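PDB 2IN5: uncharacterized lipoprotein GfcB from Escherichia coli K12, which is of unknown function but, as a lipoprotein homologous to a group 4 capsule protein, probably acts at the cell membrane in connection with capsule polysaccharide. Local coordinates for residues Val89-Gln94 / Ser107-Asp112; Arg111-Ser116 / Ala124-Thr129; Gly74-Thr79 / Gln181-Gly186; Ser128-Ala133 / Trp150-Thr155. One frame throughout, in Å; residues are numbered along the deposited sequence.

Overall arrangement
All four contacts belong to one antiparallel beta framework. Interactions 1 and 2 meet on strand 108-117, share Arg111 and Asp112, and have centres about 8 Å apart. Interactions 2 and 4 share Ser128 and Thr129 on strand 120-140, with centres about 14 Å apart. Along the chain, 1, 2 and 4 follow in that order, and all three lie inside the long loop closed by interaction 3, whose segments are 102 residues apart at their closest ends. Interaction 3 lies nearest the centre of the chain, about 7 Å from it. A salt bridge from Arg75 NH1 to Glu152 OE1 (2.7 Å) ties interaction 3 to interaction 4, so distant strands meet through buried charges.

Interaction 1 (Val89-Gln94 / Ser107-Asp112); sequences VTNSGQ and SRWTRD
Asn91 is held twice by strand 108-117, its O by Trp109 and its ND2 by Thr110. Trp109 NE1 gives its N-H to Asn91 O at 2.6 Å. The acceptor lies near the indole plane, while the donor is tilted 30° from the carbonyl plane. Asn91 ND2 donates to Thr110 O at 2.7 Å, in a nearly straight bond within the plane of its own amide. The Asn91 CG stands opposite the backbone N (chi1 -169°), which lets the amide run past the indole with the two planes 47° apart.

The tight part of the contact is the indole. Gln94 lies over one face, its carbonyl carbon 3.7 Å above the plane and toward the rim. Arg111 CD sits 3.6 Å above the other face, over its centre. Val89 CG1 reaches Trp109 CH2 at 4.2 Å. A leucine in place of Trp109 would probably leave Asn91 O without its side-chain donor and open a gap between Gln94 and the aliphatic part of Arg111.

A second polar grip lies at Thr90. Its N donates to Asp112 O at 3.0 Å, and its OG1 accepts from Asp112 N at 2.9 Å. The Asp112 carboxylate turns to Thr125 instead. The loose side is that of Gln94 and Thr110, which are exposed; the end of Gln94 leads away from the strand.

The loop 89-94 thus carries on from strand 86-89 along the border of strand 108-117. Strand 120-140 flanks the latter on its other border, and Arg75 of strand 75-80 packs on Trp109 and Arg111.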
loop_
_atom_site.group_PDB
_atom_site.type_symbol
_atom_site.label_atom_id
_atom_site.label_comp_id
_atom_site.label_asym_id
_atom_site.label_seq_id
_atom_site.Cartn_x
_atom_site.Cartn_y
_atom_site.Cartn_z
ATOM N N VAL A 89 -11.294 6.488 10.780
ATOM C CA VAL A 89 -11.475 6.158 12.177
ATOM C C VAL A 89 -10.378 6.979 12.838
ATOM O O VAL A 89 -9.226 6.933 12.418
ATOM C CB VAL A 89 -11.250 4.664 12.480
ATOM C CG1 VAL A 89 -11.478 4.418 13.972
ATOM C CG2 VAL A 89 -12.196 3.804 11.658
ATOM N N THR A 90 -10.737 7.761 13.843
ATOM C CA THR A 90 -9.738 8.575 14.522
ATOM C C THR A 90 -9.243 7.880 15.782
ATOM O O THR A 90 -9.787 6.848 16.192
ATOM C CB THR A 90 -10.301 9.957 14.950
ATOM O OG1 THR A 90 -11.292 9.768 15.964
ATOM C CG2 THR A 90 -10.920 10.683 13.765
ATOM N N ASN A 91 -8.205 8.460 16.382
ATOM C CA ASN A 91 -7.635 7.963 17.634
ATOM C C ASN A 91 -7.527 6.434 17.613
ATOM O O ASN A 91 -7.824 5.758 18.603
ATOM C CB ASN A 91 -8.528 8.445 18.785
ATOM C CG ASN A 91 -7.911 8.228 20.159
ATOM O OD1 ASN A 91 -6.722 8.494 20.380
ATOM N ND2 ASN A 91 -8.729 7.777 21.101
ATOM N N SER A 92 -7.096 5.902 16.474
ATOM C CA SER A 92 -6.966 4.456 16.305
ATOM C C SER A 92 -5.735 3.910 17.022
ATOM O O SER A 92 -5.601 2.700 17.222
ATOM C CB SER A 92 -6.911 4.101 14.817
ATOM O OG SER A 92 -5.780 4.674 14.200
ATOM N N GLY A 93 -4.842 4.814 17.416
ATOM C CA GLY A 93 -3.640 4.406 18.109
ATOM C C GLY A 93 -3.942 4.042 19.551
ATOM O O GLY A 93 -3.099 3.470 20.239
ATOM N N GLN A 94 -5.148 4.370 20.008
ATOM C CA GLN A 94 -5.565 4.093 21.381
ATOM C C GLN A 94 -6.507 2.889 21.450
ATOM O O GLN A 94 -7.140 2.637 22.475
ATOM C CB GLN A 94 -6.273 5.322 21.962
ATOM C CG GLN A 94 -5.776 5.761 23.338
ATOM C CD GLN A 94 -4.258 5.838 23.411
ATOM O OE1 GLN A 94 -3.602 6.351 22.496
ATOM N NE2 GLN A 94 -3.691 5.333 24.507
ATOM N N SER A 107 -11.509 -2.105 29.655
ATOM C CA SER A 107 -10.794 -1.191 28.764
ATOM C C SER A 107 -11.781 -0.320 27.993
ATOM O O SER A 107 -12.838 -0.788 27.571
ATOM C CB SER A 107 -9.923 -1.967 27.769
ATOM O OG SER A 107 -8.799 -2.549 28.398
ATOM N N ARG A 108 -11.431 0.945 27.807
ATOM C CA ARG A 108 -12.318 1.849 27.103
ATOM C C ARG A 108 -11.594 2.489 25.930
ATOM O O ARG A 108 -10.367 2.443 25.843
ATOM C CB ARG A 108 -12.861 2.912 28.074
ATOM C CG ARG A 108 -13.483 2.309 29.348
ATOM C CD ARG A 108 -14.630 3.144 29.943
ATOM N NE ARG A 108 -14.257 4.530 30.225
ATOM C CZ ARG A 108 -15.069 5.433 30.780
ATOM N NH1 ARG A 108 -16.310 5.101 31.124
ATOM N NH2 ARG A 108 -14.644 6.678 30.981
ATOM N N TRP A 109 -12.361 3.051 25.006
ATOM C CA TRP A 109 -11.786 3.706 23.839
ATOM C C TRP A 109 -12.805 4.638 23.228
ATOM O O TRP A 109 -13.979 4.300 23.097
ATOM C CB TRP A 109 -11.339 2.673 22.804
ATOM C CG TRP A 109 -10.791 3.269 21.537
ATOM C CD1 TRP A 109 -10.015 4.381 21.425
ATOM C CD2 TRP A 109 -10.926 2.740 20.215
ATOM N NE1 TRP A 109 -9.650 4.577 20.114
ATOM C CE2 TRP A 109 -10.196 3.580 19.350
ATOM C CE3 TRP A 109 -11.590 1.632 19.677
ATOM C CZ2 TRP A 109 -10.106 3.348 17.973
ATOM C CZ3 TRP A 109 -11.502 1.400 18.307
ATOM C CH2 TRP A 109 -10.763 2.257 17.471
ATOM N N THR A 110 -12.347 5.826 22.868
ATOM C CA THR A 110 -13.216 6.824 22.277
ATOM C C THR A 110 -12.628 7.284 20.955
ATOM O O THR A 110 -11.438 7.576 20.852
ATOM C CB THR A 110 -13.407 8.026 23.242
ATOM O OG1 THR A 110 -14.292 7.644 24.303
ATOM C CG2 THR A 110 -13.995 9.228 22.512
ATOM N N ARG A 111 -13.468 7.321 19.929
ATOM C CA ARG A 111 -13.018 7.747 18.614
ATOM C C ARG A 111 -14.208 8.149 17.765
ATOM O O ARG A 111 -15.363 7.938 18.147
ATOM C CB ARG A 111 -12.247 6.614 17.922
ATOM C CG ARG A 111 -13.091 5.423 17.477
ATOM C CD ARG A 111 -13.741 4.725 18.651
ATOM N NE ARG A 111 -14.221 3.401 18.281
ATOM C CZ ARG A 111 -14.717 2.517 19.140
ATOM N NH1 ARG A 111 -14.803 2.807 20.432
ATOM N NH2 ARG A 111 -15.125 1.335 18.705
ATOM N N ASP A 112 -13.929 8.756 16.622
ATOM C CA ASP A 112 -14.999 9.147 15.720
ATOM C C ASP A 112 -14.799 8.341 14.434
ATOM O O ASP A 112 -13.680 7.947 14.116
ATOM C CB ASP A 112 -14.940 10.655 15.413
ATOM C CG ASP A 112 -15.131 11.528 16.652
ATOM O OD1 ASP A 112 -16.160 11.387 17.354
ATOM O OD2 ASP A 112 -14.246 12.372 16.916
#

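Interaction 2 (Arg111-Ser116 / Ala124-Thr129); sequences RDILWS and ATLSST
Arg111 and Leu126 form a hydrogen-bonded pair in the antiparallel beta hairpin of strands 108-117 and 120-140. Arg111 N donates to Leu126 O and Leu126 N to Arg111 O. Ile113 and Ala124 make the next such pair, and the short strand axes run at 135° to each other.

The side chain of Arg111 leaves by a bent path. Its CG lies between the backbone N and the carbonyl carbon (chi1 70°), and the chain bends again at the CB-CG bond. This carries the guanidinium along the neighbouring strand. Leu126 CB lies 3.9 Å above one of its faces, toward the rim. Arg111 NH1 donates to Ser128 OG at 3.0 Å, nearly in the guanidinium plane. Ser128 OG in turn donates to Glu152, whose carboxylate also makes a long, weak ion pair with Arg111 NH2. A methionine in place of Arg111 would probably leave Ser128 OG without this donor and the buried Glu152 with less positive charge nearby.

On the same face Ile113 and Leu126 cross at about a right angle, with Ile113 CG1 3.5 Å from Leu126 CD1. Ile113 CG1 also takes the position between N and carbonyl carbon (chi1 58°), which points the branch at the leucine methyls. Farther on, the six-membered ring of Trp115 comes edge-on to Ala124 N, and its NE1 bonds to Glu117. Asp112 and Thr125 occupy the other face as a non-hydrogen-bonded pair. Their side chains lie side by side, but the approach of Thr125 OG1 to Asp112 OD1 is doubtfully short. Asp112 CA makes a CA-H...O contact with Ala124 O at 3.2 Å.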
loop_
_atom_site.group_PDB
_atom_site.type_symbol
_atom_site.label_atom_id
_atom_site.label_comp_id
_atom_site.label_asym_id
_atom_site.label_seq_id
_atom_site.Cartn_x
_atom_site.Cartn_y
_atom_site.Cartn_z
ATOM N N ARG A 111 -13.468 7.321 19.929
ATOM C CA ARG A 111 -13.018 7.747 18.614
ATOM C C ARG A 111 -14.208 8.149 17.765
ATOM O O ARG A 111 -15.363 7.938 18.147
ATOM C CB ARG A 111 -12.247 6.614 17.922
ATOM C CG ARG A 111 -13.091 5.423 17.477
ATOM C CD ARG A 111 -13.741 4.725 18.651
ATOM N NE ARG A 111 -14.221 3.401 18.281
ATOM C CZ ARG A 111 -14.717 2.517 19.140
ATOM N NH1 ARG A 111 -14.803 2.807 20.432
ATOM N NH2 ARG A 111 -15.125 1.335 18.705
ATOM N N ASP A 112 -13.929 8.756 16.622
ATOM C CA ASP A 112 -14.999 9.147 15.720
ATOM C C ASP A 112 -14.799 8.341 14.434
ATOM O O ASP A 112 -13.680 7.947 14.116
ATOM C CB ASP A 112 -14.940 10.655 15.413
ATOM C CG ASP A 112 -15.131 11.528 16.652
ATOM O OD1 ASP A 112 -16.160 11.387 17.354
ATOM O OD2 ASP A 112 -14.246 12.372 16.916
ATOM N N ILE A 113 -15.881 8.067 13.715
ATOM C CA ILE A 113 -15.767 7.341 12.454
ATOM C C ILE A 113 -16.489 8.135 11.382
ATOM O O ILE A 113 -17.395 8.919 11.673
ATOM C CB ILE A 113 -16.386 5.889 12.515
ATOM C CG1 ILE A 113 -17.856 5.945 12.914
ATOM C CG2 ILE A 113 -15.632 5.021 13.529
ATOM C CD1 ILE A 113 -18.520 4.606 12.854
ATOM N N LEU A 114 -16.069 7.925 10.139
ATOM C CA LEU A 114 -16.658 8.591 8.988
ATOM C C LEU A 114 -16.925 7.523 7.950
ATOM O O LEU A 114 -15.998 6.852 7.513
ATOM C CB LEU A 114 -15.678 9.613 8.409
ATOM C CG LEU A 114 -16.115 10.388 7.157
ATOM C CD1 LEU A 114 -17.369 11.196 7.432
ATOM C CD2 LEU A 114 -14.983 11.277 6.720
ATOM N N TRP A 115 -18.175 7.352 7.545
ATOM C CA TRP A 115 -18.464 6.334 6.545
ATOM C C TRP A 115 -19.520 6.810 5.539
ATOM O O TRP A 115 -20.315 7.699 5.839
ATOM C CB TRP A 115 -18.908 5.053 7.254
ATOM C CG TRP A 115 -20.331 5.032 7.712
ATOM C CD1 TRP A 115 -21.378 4.437 7.074
ATOM C CD2 TRP A 115 -20.871 5.628 8.900
ATOM N NE1 TRP A 115 -22.540 4.623 7.788
ATOM C CE2 TRP A 115 -22.258 5.348 8.914
ATOM C CE3 TRP A 115 -20.318 6.369 9.955
ATOM C CZ2 TRP A 115 -23.098 5.778 9.934
ATOM C CZ3 TRP A 115 -21.151 6.801 10.972
ATOM C CH2 TRP A 115 -22.531 6.503 10.955
ATOM N N SER A 116 -19.517 6.239 4.341
ATOM C CA SER A 116 -20.503 6.632 3.346
ATOM C C SER A 116 -21.649 5.630 3.316
ATOM O O SER A 116 -21.445 4.429 3.458
ATOM C CB SER A 116 -19.866 6.743 1.962
ATOM O OG SER A 116 -19.435 5.497 1.467
ATOM N N ALA A 124 -19.938 9.713 13.435
ATOM C CA ALA A 124 -20.435 9.673 14.808
ATOM C C ALA A 124 -19.325 9.471 15.831
ATOM O O ALA A 124 -18.226 9.050 15.491
ATOM C CB ALA A 124 -21.485 8.577 14.947
ATOM N N THR A 125 -19.611 9.793 17.086
ATOM C CA THR A 125 -18.621 9.632 18.133
ATOM C C THR A 125 -18.917 8.359 18.902
ATOM O O THR A 125 -19.967 8.228 19.538
ATOM C CB THR A 125 -18.615 10.830 19.084
ATOM O OG1 THR A 125 -18.308 12.014 18.341
ATOM C CG2 THR A 125 -17.555 10.643 20.172
ATOM N N LEU A 126 -17.983 7.415 18.824
ATOM C CA LEU A 126 -18.140 6.129 19.479
ATOM C C LEU A 126 -17.282 5.949 20.710
ATOM O O LEU A 126 -16.093 6.284 20.732
ATOM C CB LEU A 126 -17.820 4.992 18.508
ATOM C CG LEU A 126 -18.745 4.705 17.326
ATOM C CD1 LEU A 126 -18.726 5.861 16.347
ATOM C CD2 LEU A 126 -18.275 3.435 16.642
ATOM N N SER A 127 -17.907 5.397 21.737
ATOM C CA SER A 127 -17.228 5.114 22.985
ATOM C C SER A 127 -17.598 3.685 23.358
ATOM O O SER A 127 -18.774 3.319 23.358
ATOM C CB SER A 127 -17.679 6.097 24.068
ATOM O OG SER A 127 -19.091 6.146 24.149
ATOM N N SER A 128 -16.593 2.874 23.659
ATOM C CA SER A 128 -16.834 1.477 24.012
ATOM C C SER A 128 -15.986 0.994 25.175
ATOM O O SER A 128 -14.997 1.623 25.554
ATOM C CB SER A 128 -16.552 0.571 22.813
ATOM O OG SER A 128 -15.174 0.606 22.476
ATOM N N THR A 129 -16.388 -0.145 25.730
ATOM C CA THR A 129 -15.673 -0.764 26.835
ATOM C C THR A 129 -15.552 -2.255 26.544
ATOM O O THR A 129 -16.509 -2.894 26.097
ATOM C CB THR A 129 -16.412 -0.558 28.185
ATOM O OG1 THR A 129 -17.636 -1.301 28.183
ATOM C CG2 THR A 129 -16.722 0.913 28.403
#

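Interaction 3 (Gly74-Thr79 / Gln181-Gly186); sequences GRLLKT and QMLGAG
Gln181 reaches across to the backbone at the start of strand 75-80, Gly74 and Leu76, with both ends of its amide. Its NE2 donates to Gly74 O at 2.7 Å, and this bond lies in the carbonyl plane of the glycine. Its OE1 accepts from Leu76 N at 3.2 Å. That N-H is aimed straight at the oxygen (174°) but comes from above the amide plane. Two bonds therefore fix the rotation of the amide. Beside it, Leu76 CD2 touches Leu183 CG at 4.3 Å, and Leu183 CD1 comes near Thr79 OG1.

The contact is a buried bridge between two beta strands that are not neighbours, and it relies on one long side chain instead of strand pairing. Beyond CG the chain of Gln181 is extended (chi2 -159°), which gives it the needed span. Between Leu76 and Thr79, Leu77 and Lys78 both face Val70 in a classic beta bulge.

In the next shell, a water accepts from Arg75 NH1 at 3.2 Å and donates to Gln181 OE1. The Arg75 chain bends twice to bring its guanidinium there, turned 67° from the amide. Salt bridges from Arg75 to Glu152 and Asp95 hold that guanidinium in place.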
loop_
_atom_site.group_PDB
_atom_site.type_symbol
_atom_site.label_atom_id
_atom_site.label_comp_id
_atom_site.label_asym_id
_atom_site.label_seq_id
_atom_site.Cartn_x
_atom_site.Cartn_y
_atom_site.Cartn_z
ATOM N N GLY A 74 -7.620 -7.183 13.438
ATOM C CA GLY A 74 -9.050 -7.443 13.414
ATOM C C GLY A 74 -9.966 -6.237 13.394
ATOM O O GLY A 74 -11.159 -6.376 13.105
ATOM N N ARG A 75 -9.421 -5.063 13.710
ATOM C CA ARG A 75 -10.205 -3.834 13.728
ATOM C C ARG A 75 -10.302 -3.245 12.333
ATOM O O ARG A 75 -9.290 -3.073 11.650
ATOM C CB ARG A 75 -9.566 -2.786 14.650
ATOM C CG ARG A 75 -10.360 -1.483 14.735
ATOM C CD ARG A 75 -11.664 -1.678 15.493
ATOM N NE ARG A 75 -11.436 -1.769 16.927
ATOM C CZ ARG A 75 -12.392 -1.893 17.844
ATOM N NH1 ARG A 75 -13.669 -1.951 17.489
ATOM N NH2 ARG A 75 -12.062 -1.939 19.131
ATOM N N LEU A 76 -11.519 -2.928 11.915
ATOM C CA LEU A 76 -11.730 -2.339 10.601
ATOM C C LEU A 76 -11.477 -0.836 10.697
ATOM O O LEU A 76 -12.117 -0.133 11.491
ATOM C CB LEU A 76 -13.154 -2.599 10.126
ATOM C CG LEU A 76 -13.384 -2.155 8.684
ATOM C CD1 LEU A 76 -12.459 -2.935 7.747
ATOM C CD2 LEU A 76 -14.834 -2.377 8.318
ATOM N N LEU A 77 -10.531 -0.366 9.890
ATOM C CA LEU A 77 -10.157 1.040 9.864
ATOM C C LEU A 77 -10.545 1.777 8.586
ATOM O O LEU A 77 -10.726 2.997 8.601
ATOM C CB LEU A 77 -8.654 1.177 10.063
ATOM C CG LEU A 77 -8.123 0.625 11.386
ATOM C CD1 LEU A 77 -6.621 0.592 11.315
ATOM C CD2 LEU A 77 -8.612 1.472 12.570
ATOM N N LYS A 78 -10.669 1.055 7.479
ATOM C CA LYS A 78 -11.024 1.697 6.221
ATOM C C LYS A 78 -11.324 0.676 5.132
ATOM O O LYS A 78 -10.742 -0.403 5.118
ATOM C CB LYS A 78 -9.870 2.608 5.782
ATOM C CG LYS A 78 -10.132 3.454 4.546
ATOM C CD LYS A 78 -8.848 4.108 4.063
ATOM C CE LYS A 78 -9.032 4.767 2.703
ATOM N NZ LYS A 78 -7.725 4.865 1.967
ATOM N N THR A 79 -12.248 1.010 4.238
ATOM C CA THR A 79 -12.588 0.129 3.122
ATOM C C THR A 79 -12.601 0.937 1.830
ATOM O O THR A 79 -12.806 2.152 1.847
ATOM C CB THR A 79 -13.971 -0.566 3.289
ATOM O OG1 THR A 79 -15.011 0.418 3.376
ATOM C CG2 THR A 79 -13.984 -1.443 4.536
ATOM N N GLN A 181 -17.989 -6.942 13.847
ATOM C CA GLN A 181 -18.157 -5.515 14.122
ATOM C C GLN A 181 -19.003 -4.817 13.072
ATOM O O GLN A 181 -19.320 -5.390 12.045
ATOM C CB GLN A 181 -16.785 -4.832 14.201
ATOM C CG GLN A 181 -16.018 -4.817 12.890
ATOM C CD GLN A 181 -14.525 -4.620 13.092
ATOM O OE1 GLN A 181 -14.075 -3.606 13.640
ATOM N NE2 GLN A 181 -13.747 -5.601 12.658
HETATM N N MSE A 182 -19.362 -3.566 13.339
HETATM C CA MSE A 182 -20.155 -2.776 12.406
HETATM C C MSE A 182 -19.227 -1.962 11.530
HETATM O O MSE A 182 -18.114 -1.626 11.935
HETATM C CB MSE A 182 -21.083 -1.828 13.164
HETATM C CG MSE A 182 -22.129 -2.531 13.984
HETATM SE SE MSE A 182 -23.375 -3.515 12.888
HETATM C CE MSE A 182 -24.856 -3.601 14.114
ATOM N N LEU A 183 -19.677 -1.637 10.326
ATOM C CA LEU A 183 -18.848 -0.843 9.437
ATOM C C LEU A 183 -19.083 0.641 9.732
ATOM O O LEU A 183 -18.205 1.477 9.536
ATOM C CB LEU A 183 -19.173 -1.191 7.983
ATOM C CG LEU A 183 -18.441 -0.444 6.876
ATOM C CD1 LEU A 183 -18.416 -1.297 5.626
ATOM C CD2 LEU A 183 -19.144 0.898 6.617
ATOM N N GLY A 184 -20.275 0.952 10.217
ATOM C CA GLY A 184 -20.600 2.320 10.560
ATOM C C GLY A 184 -21.103 2.299 11.985
ATOM O O GLY A 184 -20.848 1.342 12.718
ATOM N N ALA A 185 -21.817 3.343 12.387
ATOM C CA ALA A 185 -22.353 3.404 13.736
ATOM C C ALA A 185 -23.535 2.442 13.866
ATOM O O ALA A 185 -24.649 2.747 13.437
ATOM C CB ALA A 185 -22.786 4.821 14.060
ATOM N N GLY A 186 -23.278 1.272 14.445
ATOM C CA GLY A 186 -24.325 0.280 14.629
ATOM C C GLY A 186 -25.015 -0.164 13.350
ATOM O O GLY A 186 -26.152 -0.639 13.390
HETATM O O HOH W 1 -15.239 -1.723 14.764
#

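Interaction 4 (Ser128-Ala133 / Trp150-Thr155); sequences STFSFA and WQEEVT
Phe132 and Trp150 form a T-shaped pair: the edge of the phenylalanine ring is turned to the indole face. The planes stand at 67°, and the ring centroids are 5.3 Å apart. Phe132 CB also lies over the six-membered ring of Trp150 in a CH-pi contact. With CG anti to the backbone N (chi1 -174°), the Phe132 ring stands with its edge to the indole face. Phe130 meets Trp150 differently, at about a right angle, with its CB 3.9 Å from Trp150 CE3.

Over one face of the Phe130 ring lies Glu152 CB, 4.3 Å from the centroid. The Glu152 carboxylate is turned 77° from that ring. Its extended chain takes OE2 to Ser128 OG, which donates at 2.8 Å from above the carboxylate plane. Glu152 OE1 is held by Arg75 in a salt bridge and by Asn165. These bonds satisfy a buried carboxylate, and the nearby arginines would probably favour its charged form. Val154 CG2 packs on Ser128 CB at 3.5 Å.

Ala133 CB touches Gln151 CG at 3.4 Å, and Gln151 OE1 bonds to Thr166. Paired backbone bonds join Thr129 with Glu153 and Ser131 with Gln151.

The two strands form an antiparallel hairpin, 120-140 with 143-156. Strand 108-117 flanks the first and strand 161-170 the second, while loop residues Pro96, Leu97 and Ile103 pack on Phe130.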
loop_
_atom_site.group_PDB
_atom_site.type_symbol
_atom_site.label_atom_id
_atom_site.label_comp_id
_atom_site.label_asym_id
_atom_site.label_seq_id
_atom_site.Cartn_x
_atom_site.Cartn_y
_atom_site.Cartn_z
ATOM N N SER A 128 -16.593 2.874 23.659
ATOM C CA SER A 128 -16.834 1.477 24.012
ATOM C C SER A 128 -15.986 0.994 25.175
ATOM O O SER A 128 -14.997 1.623 25.554
ATOM C CB SER A 128 -16.552 0.571 22.813
ATOM O OG SER A 128 -15.174 0.606 22.476
ATOM N N THR A 129 -16.388 -0.145 25.730
ATOM C CA THR A 129 -15.673 -0.764 26.835
ATOM C C THR A 129 -15.552 -2.255 26.544
ATOM O O THR A 129 -16.509 -2.894 26.097
ATOM C CB THR A 129 -16.412 -0.558 28.185
ATOM O OG1 THR A 129 -17.636 -1.301 28.183
ATOM C CG2 THR A 129 -16.722 0.913 28.403
ATOM N N PHE A 130 -14.370 -2.808 26.776
ATOM C CA PHE A 130 -14.149 -4.226 26.531
ATOM C C PHE A 130 -14.548 -5.067 27.734
ATOM O O PHE A 130 -14.236 -4.722 28.871
ATOM C CB PHE A 130 -12.685 -4.483 26.186
ATOM C CG PHE A 130 -12.331 -4.170 24.758
ATOM C CD1 PHE A 130 -11.552 -5.051 24.024
ATOM C CD2 PHE A 130 -12.768 -2.999 24.147
ATOM C CE1 PHE A 130 -11.210 -4.778 22.704
ATOM C CE2 PHE A 130 -12.431 -2.717 22.827
ATOM C CZ PHE A 130 -11.649 -3.613 22.106
ATOM N N SER A 131 -15.242 -6.169 27.481
ATOM C CA SER A 131 -15.678 -7.047 28.556
ATOM C C SER A 131 -15.246 -8.486 28.233
ATOM O O SER A 131 -15.612 -9.037 27.186
ATOM C CB SER A 131 -17.205 -6.933 28.716
ATOM O OG SER A 131 -17.673 -7.505 29.933
ATOM N N PHE A 132 -14.440 -9.073 29.122
ATOM C CA PHE A 132 -13.938 -10.438 28.940
ATOM C C PHE A 132 -15.101 -11.412 29.033
ATOM O O PHE A 132 -15.760 -11.520 30.069
ATOM C CB PHE A 132 -12.880 -10.775 29.996
ATOM C CG PHE A 132 -12.212 -12.105 29.777
ATOM C CD1 PHE A 132 -11.452 -12.338 28.632
ATOM C CD2 PHE A 132 -12.382 -13.145 30.688
ATOM C CE1 PHE A 132 -10.877 -13.588 28.395
ATOM C CE2 PHE A 132 -11.811 -14.399 30.460
ATOM C CZ PHE A 132 -11.058 -14.621 29.311
ATOM N N ALA A 133 -15.349 -12.110 27.931
ATOM C CA ALA A 133 -16.450 -13.057 27.843
ATOM C C ALA A 133 -15.994 -14.491 28.091
ATOM O O ALA A 133 -16.801 -15.421 28.075
ATOM C CB ALA A 133 -17.112 -12.939 26.479
ATOM N N TRP A 150 -13.354 -11.392 23.708
ATOM C CA TRP A 150 -13.588 -10.043 24.199
ATOM C C TRP A 150 -14.840 -9.445 23.572
ATOM O O TRP A 150 -14.984 -9.433 22.356
ATOM C CB TRP A 150 -12.394 -9.161 23.877
ATOM C CG TRP A 150 -11.222 -9.382 24.766
ATOM C CD1 TRP A 150 -10.057 -10.025 24.456
ATOM C CD2 TRP A 150 -11.075 -8.906 26.101
ATOM N NE1 TRP A 150 -9.187 -9.972 25.519
ATOM C CE2 TRP A 150 -9.788 -9.288 26.542
ATOM C CE3 TRP A 150 -11.909 -8.189 26.970
ATOM C CZ2 TRP A 150 -9.312 -8.972 27.815
ATOM C CZ3 TRP A 150 -11.438 -7.879 28.233
ATOM C CH2 TRP A 150 -10.146 -8.270 28.644
ATOM N N GLN A 151 -15.741 -8.960 24.419
ATOM C CA GLN A 151 -16.982 -8.339 23.978
ATOM C C GLN A 151 -16.891 -6.828 24.156
ATOM O O GLN A 151 -16.837 -6.342 25.285
ATOM C CB GLN A 151 -18.147 -8.851 24.810
ATOM C CG GLN A 151 -18.381 -10.329 24.657
ATOM C CD GLN A 151 -19.341 -10.639 23.541
ATOM O OE1 GLN A 151 -19.359 -9.956 22.517
ATOM N NE2 GLN A 151 -20.140 -11.688 23.723
ATOM N N GLU A 152 -16.886 -6.092 23.047
ATOM C CA GLU A 152 -16.809 -4.637 23.078
ATOM C C GLU A 152 -18.195 -4.005 23.016
ATOM O O GLU A 152 -18.886 -4.081 21.990
ATOM C CB GLU A 152 -15.960 -4.132 21.907
ATOM C CG GLU A 152 -15.945 -2.616 21.732
ATOM C CD GLU A 152 -15.131 -2.166 20.520
ATOM O OE1 GLU A 152 -15.421 -2.635 19.396
ATOM O OE2 GLU A 152 -14.201 -1.336 20.681
ATOM N N GLU A 153 -18.606 -3.393 24.121
ATOM C CA GLU A 153 -19.901 -2.719 24.186
ATOM C C GLU A 153 -19.707 -1.299 23.658
ATOM O O GLU A 153 -19.038 -0.476 24.285
ATOM C CB GLU A 153 -20.419 -2.688 25.633
ATOM C CG GLU A 153 -20.666 -4.076 26.240
ATOM C CD GLU A 153 -21.589 -4.945 25.376
ATOM O OE1 GLU A 153 -22.704 -4.478 25.031
ATOM O OE2 GLU A 153 -21.200 -6.095 25.051
ATOM N N VAL A 154 -20.284 -1.012 22.498
ATOM C CA VAL A 154 -20.127 0.310 21.911
ATOM C C VAL A 154 -21.409 1.128 21.962
ATOM O O VAL A 154 -22.514 0.595 21.836
ATOM C CB VAL A 154 -19.661 0.227 20.424
ATOM C CG1 VAL A 154 -19.225 1.594 19.942
ATOM C CG2 VAL A 154 -18.528 -0.774 20.274
ATOM N N THR A 155 -21.254 2.425 22.186
ATOM C CA THR A 155 -22.390 3.334 22.205
ATOM C C THR A 155 -21.984 4.565 21.400
ATOM O O THR A 155 -20.868 5.076 21.544
ATOM C CB THR A 155 -22.812 3.767 23.655
ATOM O OG1 THR A 155 -21.728 4.448 24.298
ATOM C CG2 THR A 155 -23.220 2.556 24.491
#